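Local coordinates for protein protoporphyrinogen oxidase (Exiguobacterium sibiricum, PDB 3LOV) that probably oxidises coproporphyrinogen III to coproporphyrin III with molecular oxygen, using bound FAD, in heme b biosynthesis, at residues F330-I340 and A383-I391; S339-D347 and V359-P367. One frame throughout, in Å; residues are numbered along the deposited sequence.

Interaction 1 lays helix 377-392 against strand 329-332, through Phe-330, and against the loop that follows; interaction 2 pairs strands 340-345 and 357-364 of the same mixed sheet. Their centres lie 9 Å apart, and both use Ser-339 and Ile-340. Strand 340-345 is also joined to strand 329-332, probably by hydrogen bonds from Val-332 N to Thr-341 O (2.9 Å) and from Phe-330 N to Cys-343 O (3.0 Å). Ala-362 and Val-364 touch Val-384 of the helix on one face of the sheet, while Phe-363 is on the other: its side chain is about 5 Å from FAD, that of Ile-340 about 13 Å.

Interaction 1: F330-I340 and A383-I391; sequences FVVNRRAPYSI and AVLQDLEKI
Ile-391 touches two aromatic rings of segment 330-340: its CG1 packs obliquely on Tyr-338 CE1 at 3.6 Å, while its CD1 reaches Phe-330 CZ at 3.8 Å. Ile-340 completes the apolar patch. Its CG1 sits between the backbone N and the carbonyl carbon (chi1 69°), which carries CD1 toward Leu-388 CD2 and Ile-391 CD1, while CG2 meets Val-384 CG2 at 3.9 Å. Leu-388 CD2 also approaches the edge of the Phe-330 ring.

A buried carboxylate is set beside this patch. Asp-387 OD2 takes the amide of Ile-340 at 2.8 Å from N, nearly along its C-O axis, and also receives a weaker, bent bond from Ser-339 N (2.6 Å, 126° at the hydrogen). Two successive amides therefore converge on one oxygen, which would probably stabilise its negative charge. The other oxygen, OD1, accepts from a water 2.5 Å away that also hydrogen-bonds Ser-339 OG; it lies at the edge of the Tyr-338 ring, whose plane stands 79° from the carboxylate.

On the more open side, the extended Lys-390 crosses Tyr-338 at about a right angle. Its NZ gives a weak bond to Tyr-338 OH and donates to a second water, which in turn donates to Pro-337 O. Val-384 and Leu-388 also touch Met-315 on strand 307-318. This is helix-on-sheet packing: helix 377-392 covers one face of the mixed sheet in the amine-oxidase fold, and an aspartate side chain fastens the incoming loop to it.

Interaction 2: S339-D347 and V359-P367; sequences SITACTAID and VLRAFVGRP
The Arg-366 guanidinium carries Thr-341 CG2 over one face, 3.6 Å above its plane and off-centre, with a water in plane at its edge. That water accepts from Arg-366 NH2 and bridges it to Ile-340 O; NH2 also bonds to Val-332 O on the adjoining strand. Phe-363, a neighbour on the same strand, lays CE2 over one face of the Arg-361 guanidinium, which a bend at chi3 (79°) brings against it. Ala-342 O and Thr-344 OG1 lie at the edge of the Phe-363 ring, and another water sits in plane at the edges of both flat groups. This water accepts from Arg-361 NE and is 3.2 Å from Thr-344 OG1, to which it is also hydrogen-bonded.

The strands themselves run antiparallel. Thr-344 and Arg-361 form a hydrogen-bonded pair, with Arg-361 N to Thr-344 O at 2.8 Å and in the carbonyl plane. Cys-343 and Ala-362 form the neighbouring non-hydrogen-bonded pair, with SG packing on Leu-360 CB at 3.9 Å on the face opposite Phe-363. At the corner, Thr-341 N still bonds to Phe-363 O (2.9 Å), and a water links Thr-341 OG1 with Gly-365 O.

At the other end helix 346-349 begins. Asp-347 OD1 accepts Val-359 N at 2.8 Å from above the carboxylate plane, and Ile-346 CD1 rests on Arg-361 CB at 3.8 Å. The side chains of Arg-361 and Asp-60, an FAD-binding residue, are about 4 Å apart. Backbone pairing thus fixes the strands, and the side bearing Arg-361 and Phe-363 faces the FAD region with Arg-361 as its one cation; Gly-58 O, accepting from NH1, and the water shared with Thr-344 OG1 hold the guanidinium, whose charge may at most bear on Asp-60.

Interaction 1: F330-I340 and A383-I391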
ATOM      1  N   PHE A 330       6.994  10.333 -11.816  1.00 25.39           N
ATOM      2  CA  PHE A 330       6.246  11.513 -11.378  1.00 26.25           C
ATOM      3  C   PHE A 330       4.899  11.153 -10.741  1.00 25.05           C
ATOM      4  O   PHE A 330       4.327  10.108 -11.070  1.00 27.27           O
ATOM      5  CB  PHE A 330       6.053  12.512 -12.542  1.00 25.12           C
ATOM      6  CG  PHE A 330       5.245  11.978 -13.712  1.00 27.06           C
ATOM      7  CD1 PHE A 330       3.854  12.060 -13.716  1.00 21.06           C
ATOM      8  CD2 PHE A 330       5.879  11.439 -14.839  1.00 25.62           C
ATOM      9  CE1 PHE A 330       3.116  11.567 -14.773  1.00 17.94           C
ATOM     10  CE2 PHE A 330       5.136  10.954 -15.916  1.00 31.26           C
ATOM     11  CZ  PHE A 330       3.753  11.031 -15.884  1.00 30.75           C
ATOM     12  N   VAL A 331       4.430  12.020  -9.836  1.00 23.19           N
ATOM     13  CA  VAL A 331       3.065  11.982  -9.281  1.00 25.09           C
ATOM     14  C   VAL A 331       2.239  13.143  -9.889  1.00 24.78           C
ATOM     15  O   VAL A 331       2.806  14.180 -10.264  1.00 23.98           O
ATOM     16  CB  VAL A 331       3.103  12.066  -7.746  1.00 26.37           C
ATOM     17  CG1 VAL A 331       3.731  10.809  -7.152  1.00 27.89           C
ATOM     18  CG2 VAL A 331       3.894  13.301  -7.290  1.00 27.03           C
ATOM     19  N   VAL A 332       0.926  12.953 -10.051  1.00 22.39           N
ATOM     20  CA  VAL A 332       0.071  13.942 -10.704  1.00 20.97           C
ATOM     21  C   VAL A 332      -0.870  14.643  -9.717  1.00 21.67           C
ATOM     22  O   VAL A 332      -1.576  14.009  -8.912  1.00 17.89           O
ATOM     23  CB  VAL A 332      -0.780  13.304 -11.827  1.00 23.42           C
ATOM     24  CG1 VAL A 332      -1.609  14.385 -12.632  1.00 19.64           C
ATOM     25  CG2 VAL A 332       0.116  12.472 -12.737  1.00 21.61           C
ATOM     26  N   ASN A 333      -0.911  15.968  -9.806  1.00 22.03           N
ATOM     27  CA  ASN A 333      -1.892  16.726  -9.045  1.00 22.54           C
ATOM     28  C   ASN A 333      -3.292  16.357  -9.572  1.00 22.86           C
ATOM     29  O   ASN A 333      -3.524  16.327 -10.782  1.00 22.35           O
ATOM     30  CB  ASN A 333      -1.632  18.217  -9.152  1.00 19.74           C
ATOM     31  CG  ASN A 333      -2.560  19.038  -8.268  1.00 25.15           C
ATOM     32  OD1 ASN A 333      -3.779  18.814  -8.232  1.00 19.87           O
ATOM     33  ND2 ASN A 333      -1.991  19.993  -7.548  1.00 27.71           N
ATOM     34  N   ARG A 334      -4.182  16.031  -8.647  1.00 22.77           N
ATOM     35  CA  ARG A 334      -5.536  15.564  -8.967  1.00 20.93           C
ATOM     36  C   ARG A 334      -6.347  16.614  -9.752  1.00 22.32           C
ATOM     37  O   ARG A 334      -7.315  16.264 -10.459  1.00 19.07           O
ATOM     38  CB  ARG A 334      -6.264  15.249  -7.668  1.00 20.43           C
ATOM     39  CG  ARG A 334      -6.613  16.493  -6.847  1.00 18.55           C
ATOM     40  CD  ARG A 334      -6.837  16.164  -5.344  1.00 22.96           C
ATOM     41  NE  ARG A 334      -7.864  15.152  -5.179  1.00 21.18           N
ATOM     42  CZ  ARG A 334      -8.216  14.613  -4.009  1.00 27.66           C
ATOM     43  NH1 ARG A 334      -7.623  14.961  -2.878  1.00 25.17           N
ATOM     44  NH2 ARG A 334      -9.174  13.706  -3.970  1.00 29.12           N
ATOM     45  N   ARG A 335      -5.966  17.889  -9.630  1.00 22.51           N
ATOM     46  CA  ARG A 335      -6.612  18.958 -10.388  1.00 25.91           C
ATOM     47  C   ARG A 335      -6.262  18.992 -11.875  1.00 28.11           C
ATOM     48  O   ARG A 335      -6.959  19.659 -12.629  1.00 27.46           O
ATOM     49  CB  ARG A 335      -6.317  20.339  -9.765  1.00 27.66           C
ATOM     50  CG  ARG A 335      -6.847  20.466  -8.370  1.00 25.17           C
ATOM     51  CD  ARG A 335      -6.197  21.639  -7.610  1.00 20.88           C
ATOM     52  NE  ARG A 335      -6.603  21.538  -6.218  1.00 18.28           N
ATOM     53  CZ  ARG A 335      -6.141  20.631  -5.358  1.00 19.75           C
ATOM     54  NH1 ARG A 335      -5.231  19.729  -5.753  1.00 19.36           N
ATOM     55  NH2 ARG A 335      -6.593  20.614  -4.103  1.00 20.80           N
ATOM     56  N   ALA A 336      -5.213  18.285 -12.302  1.00 25.95           N
ATOM     57  CA  ALA A 336      -4.676  18.460 -13.668  1.00 24.85           C
ATOM     58  C   ALA A 336      -5.480  17.617 -14.642  1.00 22.84           C
ATOM     59  O   ALA A 336      -6.066  16.640 -14.230  1.00 24.60           O
ATOM     60  CB  ALA A 336      -3.160  18.076 -13.734  1.00 20.26           C
ATOM     61  N   PRO A 337      -5.472  17.951 -15.948  1.00 25.11           N
ATOM     62  CA  PRO A 337      -6.335  17.198 -16.888  1.00 26.59           C
ATOM     63  C   PRO A 337      -5.745  15.872 -17.398  1.00 27.58           C
ATOM     64  O   PRO A 337      -5.378  15.765 -18.574  1.00 28.17           O
ATOM     65  CB  PRO A 337      -6.555  18.218 -18.018  1.00 29.96           C
ATOM     66  CG  PRO A 337      -5.295  19.031 -18.015  1.00 23.89           C
ATOM     67  CD  PRO A 337      -4.914  19.164 -16.577  1.00 26.11           C
ATOM     68  N   TYR A 338      -5.648  14.872 -16.508  1.00 25.88           N
ATOM     69  CA  TYR A 338      -5.049  13.574 -16.831  1.00 25.57           C
ATOM     70  C   TYR A 338      -5.814  12.457 -16.158  1.00 25.13           C
ATOM     71  O   TYR A 338      -6.392  12.650 -15.112  1.00 26.66           O
ATOM     72  CB  TYR A 338      -3.582  13.507 -16.371  1.00 26.48           C
ATOM     73  CG  TYR A 338      -2.722  14.562 -16.980  1.00 23.28           C
ATOM     74  CD1 TYR A 338      -2.207  14.392 -18.262  1.00 27.57           C
ATOM     75  CD2 TYR A 338      -2.440  15.726 -16.309  1.00 23.70           C
ATOM     76  CE1 TYR A 338      -1.421  15.350 -18.859  1.00 29.71           C
ATOM     77  CE2 TYR A 338      -1.657  16.710 -16.899  1.00 29.55           C
ATOM     78  CZ  TYR A 338      -1.145  16.508 -18.179  1.00 29.47           C
ATOM     79  OH  TYR A 338      -0.365  17.464 -18.797  1.00 29.89           O
ATOM     80  N   SER A 339      -5.811  11.296 -16.785  1.00 26.74           N
ATOM     81  CA  SER A 339      -6.328  10.085 -16.192  1.00 26.62           C
ATOM     82  C   SER A 339      -5.330   9.433 -15.246  1.00 27.52           C
ATOM     83  O   SER A 339      -5.737   8.876 -14.233  1.00 30.55           O
ATOM     84  CB  SER A 339      -6.699   9.105 -17.304  1.00 29.36           C
ATOM     85  OG  SER A 339      -7.686   9.669 -18.158  1.00 30.41           O
ATOM     86  N   ILE A 340      -4.032   9.506 -15.536  1.00 25.84           N
ATOM     87  CA  ILE A 340      -3.046   8.876 -14.669  1.00 26.33           C
ATOM     88  C   ILE A 340      -2.730   9.668 -13.389  1.00 27.20           C
ATOM     89  O   ILE A 340      -2.619  10.893 -13.412  1.00 26.45           O
ATOM     90  CB  ILE A 340      -1.744   8.495 -15.414  1.00 28.27           C
ATOM     91  CG1 ILE A 340      -0.921   9.706 -15.861  1.00 28.18           C
ATOM     92  CG2 ILE A 340      -2.063   7.655 -16.613  1.00 30.34           C
ATOM     93  CD1 ILE A 340       0.344   9.284 -16.713  1.00 26.10           C
ATOM     94  N   ALA A 383      -6.536   6.069 -22.825  1.00 31.31           N
ATOM     95  CA  ALA A 383      -6.431   7.174 -21.882  1.00 29.68           C
ATOM     96  C   ALA A 383      -4.993   7.326 -21.366  1.00 29.89           C
ATOM     97  O   ALA A 383      -4.453   8.429 -21.340  1.00 27.66           O
ATOM     98  CB  ALA A 383      -7.389   6.962 -20.712  1.00 28.66           C
ATOM     99  N   VAL A 384      -4.385   6.216 -20.956  1.00 29.18           N
ATOM    100  CA  VAL A 384      -3.002   6.247 -20.460  1.00 27.65           C
ATOM    101  C   VAL A 384      -2.053   6.746 -21.571  1.00 29.78           C
ATOM    102  O   VAL A 384      -1.166   7.579 -21.320  1.00 30.52           O
ATOM    103  CB  VAL A 384      -2.542   4.857 -19.884  1.00 25.02           C
ATOM    104  CG1 VAL A 384      -0.999   4.820 -19.643  1.00 27.16           C
ATOM    105  CG2 VAL A 384      -3.233   4.553 -18.583  1.00 17.17           C
ATOM    106  N   LEU A 385      -2.242   6.245 -22.788  1.00 31.35           N
ATOM    107  CA  LEU A 385      -1.375   6.643 -23.913  1.00 34.12           C
ATOM    108  C   LEU A 385      -1.487   8.123 -24.232  1.00 35.07           C
ATOM    109  O   LEU A 385      -0.466   8.802 -24.381  1.00 36.77           O
ATOM    110  CB  LEU A 385      -1.647   5.825 -25.175  1.00 34.06           C
ATOM    111  CG  LEU A 385      -0.628   4.700 -25.282  1.00 41.01           C
ATOM    112  CD1 LEU A 385      -1.165   3.449 -26.024  1.00 43.49           C
ATOM    113  CD2 LEU A 385       0.674   5.241 -25.865  1.00 44.30           C
ATOM    114  N   GLN A 386      -2.713   8.622 -24.326  1.00 35.73           N
ATOM    115  CA  GLN A 386      -2.916  10.046 -24.555  1.00 38.41           C
ATOM    116  C   GLN A 386      -2.220  10.905 -23.495  1.00 35.79           C
ATOM    117  O   GLN A 386      -1.650  11.955 -23.804  1.00 35.11           O
ATOM    118  CB  GLN A 386      -4.393  10.387 -24.518  1.00 38.85           C
ATOM    119  CG  GLN A 386      -5.190   9.763 -25.629  1.00 51.26           C
ATOM    120  CD  GLN A 386      -6.606  10.307 -25.697  1.00 56.96           C
ATOM    121  OE1 GLN A 386      -6.902  11.378 -25.139  1.00 52.48           O
ATOM    122  NE2 GLN A 386      -7.486   9.583 -26.397  1.00 55.43           N
ATOM    123  N   ASP A 387      -2.334  10.500 -22.235  1.00 32.55           N
ATOM    124  CA  ASP A 387      -1.725  11.275 -21.162  1.00 31.08           C
ATOM    125  C   ASP A 387      -0.246  11.321 -21.415  1.00 30.21           C
ATOM    126  O   ASP A 387       0.337  12.394 -21.451  1.00 32.03           O
ATOM    127  CB  ASP A 387      -2.013  10.669 -19.775  1.00 31.76           C
ATOM    128  CG  ASP A 387      -3.418  10.975 -19.265  1.00 34.81           C
ATOM    129  OD1 ASP A 387      -4.117  11.773 -19.903  1.00 33.98           O
ATOM    130  OD2 ASP A 387      -3.832  10.424 -18.210  1.00 31.41           O
ATOM    131  N   LEU A 388       0.368  10.166 -21.619  1.00 30.62           N
ATOM    132  CA  LEU A 388       1.817  10.116 -21.721  1.00 34.77           C
ATOM    133  C   LEU A 388       2.329  10.862 -22.966  1.00 38.23           C
ATOM    134  O   LEU A 388       3.321  11.594 -22.908  1.00 38.94           O
ATOM    135  CB  LEU A 388       2.313   8.675 -21.706  1.00 33.69           C
ATOM    136  CG  LEU A 388       2.292   7.995 -20.326  1.00 41.32           C
ATOM    137  CD1 LEU A 388       2.670   6.509 -20.435  1.00 31.76           C
ATOM    138  CD2 LEU A 388       3.225   8.733 -19.322  1.00 41.82           C
ATOM    139  N   GLU A 389       1.640  10.703 -24.083  1.00 38.16           N
ATOM    140  CA  GLU A 389       2.061  11.383 -25.295  1.00 40.99           C
ATOM    141  C   GLU A 389       2.032  12.897 -25.090  1.00 40.94           C
ATOM    142  O   GLU A 389       2.845  13.623 -25.633  1.00 40.80           O
ATOM    143  CB  GLU A 389       1.180  10.960 -26.483  1.00 39.63           C
ATOM    144  CG  GLU A 389       1.386   9.501 -26.884  1.00 43.44           C
ATOM    145  CD  GLU A 389       0.791   9.148 -28.233  1.00 49.07           C
ATOM    146  OE1 GLU A 389      -0.236   9.755 -28.628  1.00 47.74           O
ATOM    147  OE2 GLU A 389       1.364   8.252 -28.894  1.00 49.34           O
ATOM    148  N   LYS A 390       1.080  13.375 -24.308  1.00 41.35           N
ATOM    149  CA  LYS A 390       1.011  14.789 -24.036  1.00 42.00           C
ATOM    150  C   LYS A 390       2.140  15.170 -23.087  1.00 42.64           C
ATOM    151  O   LYS A 390       2.819  16.170 -23.297  1.00 42.20           O
ATOM    152  CB  LYS A 390      -0.337  15.156 -23.441  1.00 42.56           C
ATOM    153  CG  LYS A 390      -0.530  16.649 -23.251  1.00 47.66           C
ATOM    154  CD  LYS A 390      -1.808  16.968 -22.463  1.00 50.48           C
ATOM    155  CE  LYS A 390      -1.834  18.456 -22.054  1.00 51.03           C
ATOM    156  NZ  LYS A 390      -2.711  18.744 -20.881  1.00 47.75           N
ATOM    157  N   ILE A 391       2.323  14.382 -22.034  1.00 42.66           N
ATOM    158  CA  ILE A 391       3.353  14.655 -21.026  1.00 41.89           C
ATOM    159  C   ILE A 391       4.739  14.589 -21.671  1.00 43.33           C
ATOM    160  O   ILE A 391       5.546  15.502 -21.501  1.00 43.79           O
ATOM    161  CB  ILE A 391       3.224  13.671 -19.819  1.00 41.88           C
ATOM    162  CG1 ILE A 391       1.896  13.890 -19.088  1.00 39.44           C
ATOM    163  CG2 ILE A 391       4.396  13.785 -18.840  1.00 35.53           C
ATOM    164  CD1 ILE A 391       1.382  12.611 -18.394  1.00 26.40           C
TER
HETATM  165  O   HOH W   1      -4.695  16.618 -21.010  1.00 41.75           O
HETATM  166  O   HOH W   2      -6.519  11.027 -19.994  1.00 36.22           O

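Interaction 2: S339-D347 and V359-P367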
ATOM      1  N   SER A 339      -5.811  11.296 -16.785  1.00 26.74           N
ATOM      2  CA  SER A 339      -6.328  10.085 -16.192  1.00 26.62           C
ATOM      3  C   SER A 339      -5.330   9.433 -15.246  1.00 27.52           C
ATOM      4  O   SER A 339      -5.737   8.876 -14.233  1.00 30.55           O
ATOM      5  CB  SER A 339      -6.699   9.105 -17.304  1.00 29.36           C
ATOM      6  OG  SER A 339      -7.686   9.669 -18.158  1.00 30.41           O
ATOM      7  N   ILE A 340      -4.032   9.506 -15.536  1.00 25.84           N
ATOM      8  CA  ILE A 340      -3.046   8.876 -14.669  1.00 26.33           C
ATOM      9  C   ILE A 340      -2.730   9.668 -13.389  1.00 27.20           C
ATOM     10  O   ILE A 340      -2.619  10.893 -13.412  1.00 26.45           O
ATOM     11  CB  ILE A 340      -1.744   8.495 -15.414  1.00 28.27           C
ATOM     12  CG1 ILE A 340      -0.921   9.706 -15.861  1.00 28.18           C
ATOM     13  CG2 ILE A 340      -2.063   7.655 -16.613  1.00 30.34           C
ATOM     14  CD1 ILE A 340       0.344   9.284 -16.713  1.00 26.10           C
ATOM     15  N   THR A 341      -2.585   8.956 -12.270  1.00 23.41           N
ATOM     16  CA  THR A 341      -2.247   9.583 -10.997  1.00 21.28           C
ATOM     17  C   THR A 341      -0.742   9.570 -10.722  1.00 23.08           C
ATOM     18  O   THR A 341      -0.252  10.335  -9.877  1.00 25.07           O
ATOM     19  CB  THR A 341      -2.928   8.845  -9.857  1.00 23.25           C
ATOM     20  OG1 THR A 341      -2.284   7.585  -9.690  1.00 23.32           O
ATOM     21  CG2 THR A 341      -4.477   8.606 -10.177  1.00 14.82           C
ATOM     22  N   ALA A 342      -0.015   8.687 -11.408  1.00 22.52           N
ATOM     23  CA  ALA A 342       1.443   8.569 -11.262  1.00 23.17           C
ATOM     24  C   ALA A 342       1.959   7.722 -12.396  1.00 22.76           C
ATOM     25  O   ALA A 342       1.185   7.017 -13.036  1.00 25.42           O
ATOM     26  CB  ALA A 342       1.842   7.938  -9.892  1.00 21.22           C
ATOM     27  N   CYS A 343       3.248   7.832 -12.681  1.00 22.53           N
ATOM     28  CA  CYS A 343       3.928   6.972 -13.651  1.00 23.34           C
ATOM     29  C   CYS A 343       5.365   6.753 -13.216  1.00 27.98           C
ATOM     30  O   CYS A 343       6.003   7.676 -12.702  1.00 28.32           O
ATOM     31  CB  CYS A 343       3.954   7.575 -15.034  1.00 23.28           C
ATOM     32  SG  CYS A 343       4.644   6.453 -16.303  1.00 29.30           S
ATOM     33  N   THR A 344       5.864   5.535 -13.417  1.00 28.57           N
ATOM     34  CA  THR A 344       7.238   5.209 -13.045  1.00 30.18           C
ATOM     35  C   THR A 344       7.991   4.693 -14.259  1.00 27.72           C
ATOM     36  O   THR A 344       7.424   3.951 -15.073  1.00 23.93           O
ATOM     37  CB  THR A 344       7.278   4.109 -11.992  1.00 30.72           C
ATOM     38  OG1 THR A 344       6.528   4.522 -10.851  1.00 33.57           O
ATOM     39  CG2 THR A 344       8.714   3.788 -11.602  1.00 31.49           C
ATOM     40  N   ALA A 345       9.251   5.121 -14.369  1.00 26.61           N
ATOM     41  CA  ALA A 345      10.186   4.579 -15.329  1.00 27.05           C
ATOM     42  C   ALA A 345      10.811   3.385 -14.638  1.00 26.26           C
ATOM     43  O   ALA A 345      11.851   3.506 -13.996  1.00 23.16           O
ATOM     44  CB  ALA A 345      11.254   5.622 -15.713  1.00 26.50           C
ATOM     45  N   ILE A 346      10.118   2.252 -14.735  1.00 25.73           N
ATOM     46  CA  ILE A 346      10.498   1.011 -14.080  1.00 26.88           C
ATOM     47  C   ILE A 346      11.971   0.661 -14.308  1.00 28.18           C
ATOM     48  O   ILE A 346      12.684   0.244 -13.384  1.00 24.15           O
ATOM     49  CB  ILE A 346       9.671  -0.173 -14.653  1.00 28.57           C
ATOM     50  CG1 ILE A 346       8.220  -0.179 -14.149  1.00 34.29           C
ATOM     51  CG2 ILE A 346      10.343  -1.506 -14.322  1.00 25.27           C
ATOM     52  CD1 ILE A 346       7.995   0.336 -12.759  1.00 30.80           C
ATOM     53  N   ASP A 347      12.425   0.801 -15.554  1.00 27.73           N
ATOM     54  CA  ASP A 347      13.816   0.435 -15.871  1.00 31.07           C
ATOM     55  C   ASP A 347      14.836   1.388 -15.230  1.00 31.45           C
ATOM     56  O   ASP A 347      15.986   1.032 -15.061  1.00 32.13           O
ATOM     57  CB  ASP A 347      14.026   0.379 -17.385  1.00 30.63           C
ATOM     58  CG  ASP A 347      13.772   1.722 -18.044  1.00 34.36           C
ATOM     59  OD1 ASP A 347      12.593   2.128 -18.138  1.00 34.04           O
ATOM     60  OD2 ASP A 347      14.755   2.369 -18.442  1.00 37.70           O
ATOM     61  N   VAL A 359      10.660   0.995 -19.855  1.00 30.60           N
ATOM     62  CA  VAL A 359       9.368   0.516 -19.378  1.00 28.72           C
ATOM     63  C   VAL A 359       8.725   1.542 -18.474  1.00 26.30           C
ATOM     64  O   VAL A 359       9.332   1.958 -17.472  1.00 22.96           O
ATOM     65  CB  VAL A 359       9.527  -0.795 -18.641  1.00 27.81           C
ATOM     66  CG1 VAL A 359       8.156  -1.333 -18.198  1.00 24.99           C
ATOM     67  CG2 VAL A 359      10.293  -1.811 -19.542  1.00 27.93           C
ATOM     68  N   LEU A 360       7.500   1.931 -18.837  1.00 25.04           N
ATOM     69  CA  LEU A 360       6.719   2.893 -18.068  1.00 24.29           C
ATOM     70  C   LEU A 360       5.551   2.151 -17.382  1.00 24.46           C
ATOM     71  O   LEU A 360       4.877   1.331 -17.994  1.00 27.08           O
ATOM     72  CB  LEU A 360       6.224   4.062 -18.950  1.00 23.82           C
ATOM     73  CG  LEU A 360       7.253   4.977 -19.674  1.00 26.40           C
ATOM     74  CD1 LEU A 360       6.560   6.078 -20.506  1.00 21.42           C
ATOM     75  CD2 LEU A 360       8.230   5.636 -18.696  1.00 18.77           C
ATOM     76  N   ARG A 361       5.340   2.406 -16.097  1.00 22.14           N
ATOM     77  CA  ARG A 361       4.166   1.851 -15.370  1.00 22.91           C
ATOM     78  C   ARG A 361       3.320   3.016 -14.853  1.00 21.99           C
ATOM     79  O   ARG A 361       3.769   3.758 -13.991  1.00 23.84           O
ATOM     80  CB  ARG A 361       4.540   0.903 -14.203  1.00 20.42           C
ATOM     81  CG  ARG A 361       3.280   0.173 -13.614  1.00 22.87           C
ATOM     82  CD  ARG A 361       3.537  -1.031 -12.705  1.00 18.31           C
ATOM     83  NE  ARG A 361       3.912  -0.647 -11.356  1.00 23.82           N
ATOM     84  CZ  ARG A 361       3.610  -1.332 -10.239  1.00 27.10           C
ATOM     85  NH1 ARG A 361       2.927  -2.477 -10.271  1.00 23.97           N
ATOM     86  NH2 ARG A 361       3.993  -0.856  -9.073  1.00 26.24           N
ATOM     87  N   ALA A 362       2.145   3.205 -15.446  1.00 21.97           N
ATOM     88  CA  ALA A 362       1.202   4.234 -15.015  1.00 22.88           C
ATOM     89  C   ALA A 362       0.156   3.628 -14.067  1.00 23.49           C
ATOM     90  O   ALA A 362      -0.214   2.472 -14.185  1.00 23.46           O
ATOM     91  CB  ALA A 362       0.542   4.926 -16.215  1.00 18.77           C
ATOM     92  N   PHE A 363      -0.269   4.422 -13.088  1.00 25.15           N
ATOM     93  CA  PHE A 363      -1.360   4.065 -12.189  1.00 22.76           C
ATOM     94  C   PHE A 363      -2.585   4.913 -12.527  1.00 23.66           C
ATOM     95  O   PHE A 363      -2.456   6.102 -12.894  1.00 22.06           O
ATOM     96  CB  PHE A 363      -0.963   4.336 -10.742  1.00 22.61           C
ATOM     97  CG  PHE A 363       0.124   3.431 -10.232  1.00 22.11           C
ATOM     98  CD1 PHE A 363       1.438   3.616 -10.613  1.00 31.04           C
ATOM     99  CD2 PHE A 363      -0.167   2.417  -9.335  1.00 31.61           C
ATOM    100  CE1 PHE A 363       2.447   2.788 -10.122  1.00 36.54           C
ATOM    101  CE2 PHE A 363       0.855   1.574  -8.838  1.00 30.57           C
ATOM    102  CZ  PHE A 363       2.135   1.766  -9.223  1.00 29.44           C
ATOM    103  N   VAL A 364      -3.762   4.301 -12.412  1.00 19.78           N
ATOM    104  CA  VAL A 364      -5.059   4.971 -12.654  1.00 20.79           C
ATOM    105  C   VAL A 364      -6.006   4.595 -11.516  1.00 21.92           C
ATOM    106  O   VAL A 364      -6.087   3.418 -11.150  1.00 23.71           O
ATOM    107  CB  VAL A 364      -5.713   4.532 -14.010  1.00 19.09           C
ATOM    108  CG1 VAL A 364      -7.162   5.054 -14.101  1.00 25.64           C
ATOM    109  CG2 VAL A 364      -4.900   5.034 -15.231  1.00 17.54           C
ATOM    110  N   GLY A 365      -6.715   5.582 -10.962  1.00 20.87           N
ATOM    111  CA  GLY A 365      -7.684   5.350  -9.915  1.00 22.53           C
ATOM    112  C   GLY A 365      -7.427   6.202  -8.686  1.00 23.09           C
ATOM    113  O   GLY A 365      -6.316   6.221  -8.176  1.00 20.71           O
ATOM    114  N   ARG A 366      -8.458   6.929  -8.246  1.00 21.08           N
ATOM    115  CA  ARG A 366      -8.443   7.714  -6.986  1.00 21.72           C
ATOM    116  C   ARG A 366      -9.730   7.489  -6.223  1.00 19.83           C
ATOM    117  O   ARG A 366     -10.726   7.056  -6.815  1.00 19.54           O
ATOM    118  CB  ARG A 366      -8.371   9.228  -7.292  1.00 19.50           C
ATOM    119  CG  ARG A 366      -7.215   9.669  -8.160  1.00 19.37           C
ATOM    120  CD  ARG A 366      -7.315  11.161  -8.349  1.00 25.45           C
ATOM    121  NE  ARG A 366      -6.224  11.683  -9.145  1.00 25.59           N
ATOM    122  CZ  ARG A 366      -5.027  12.006  -8.660  1.00 26.62           C
ATOM    123  NH1 ARG A 366      -4.766  11.869  -7.377  1.00 23.96           N
ATOM    124  NH2 ARG A 366      -4.090  12.446  -9.477  1.00 24.08           N
ATOM    125  N   PRO A 367      -9.751   7.840  -4.932  1.00 20.27           N
ATOM    126  CA  PRO A 367     -11.009   7.684  -4.209  1.00 24.04           C
ATOM    127  C   PRO A 367     -12.082   8.655  -4.762  1.00 25.20           C
ATOM    128  O   PRO A 367     -11.832   9.875  -4.951  1.00 22.13           O
ATOM    129  CB  PRO A 367     -10.632   8.028  -2.767  1.00 22.52           C
ATOM    130  CG  PRO A 367      -9.372   8.852  -2.908  1.00 27.13           C
ATOM    131  CD  PRO A 367      -8.657   8.263  -4.041  1.00 22.95           C
TER
HETATM  132  O   HOH W   3      -4.708  12.149 -12.131  1.00 28.82           O
HETATM  133  O   HOH W   4      -3.918   5.493  -8.800  1.00 23.55           O
HETATM  134  O   HOH W   5       5.947   1.506 -10.128  1.00 20.91           O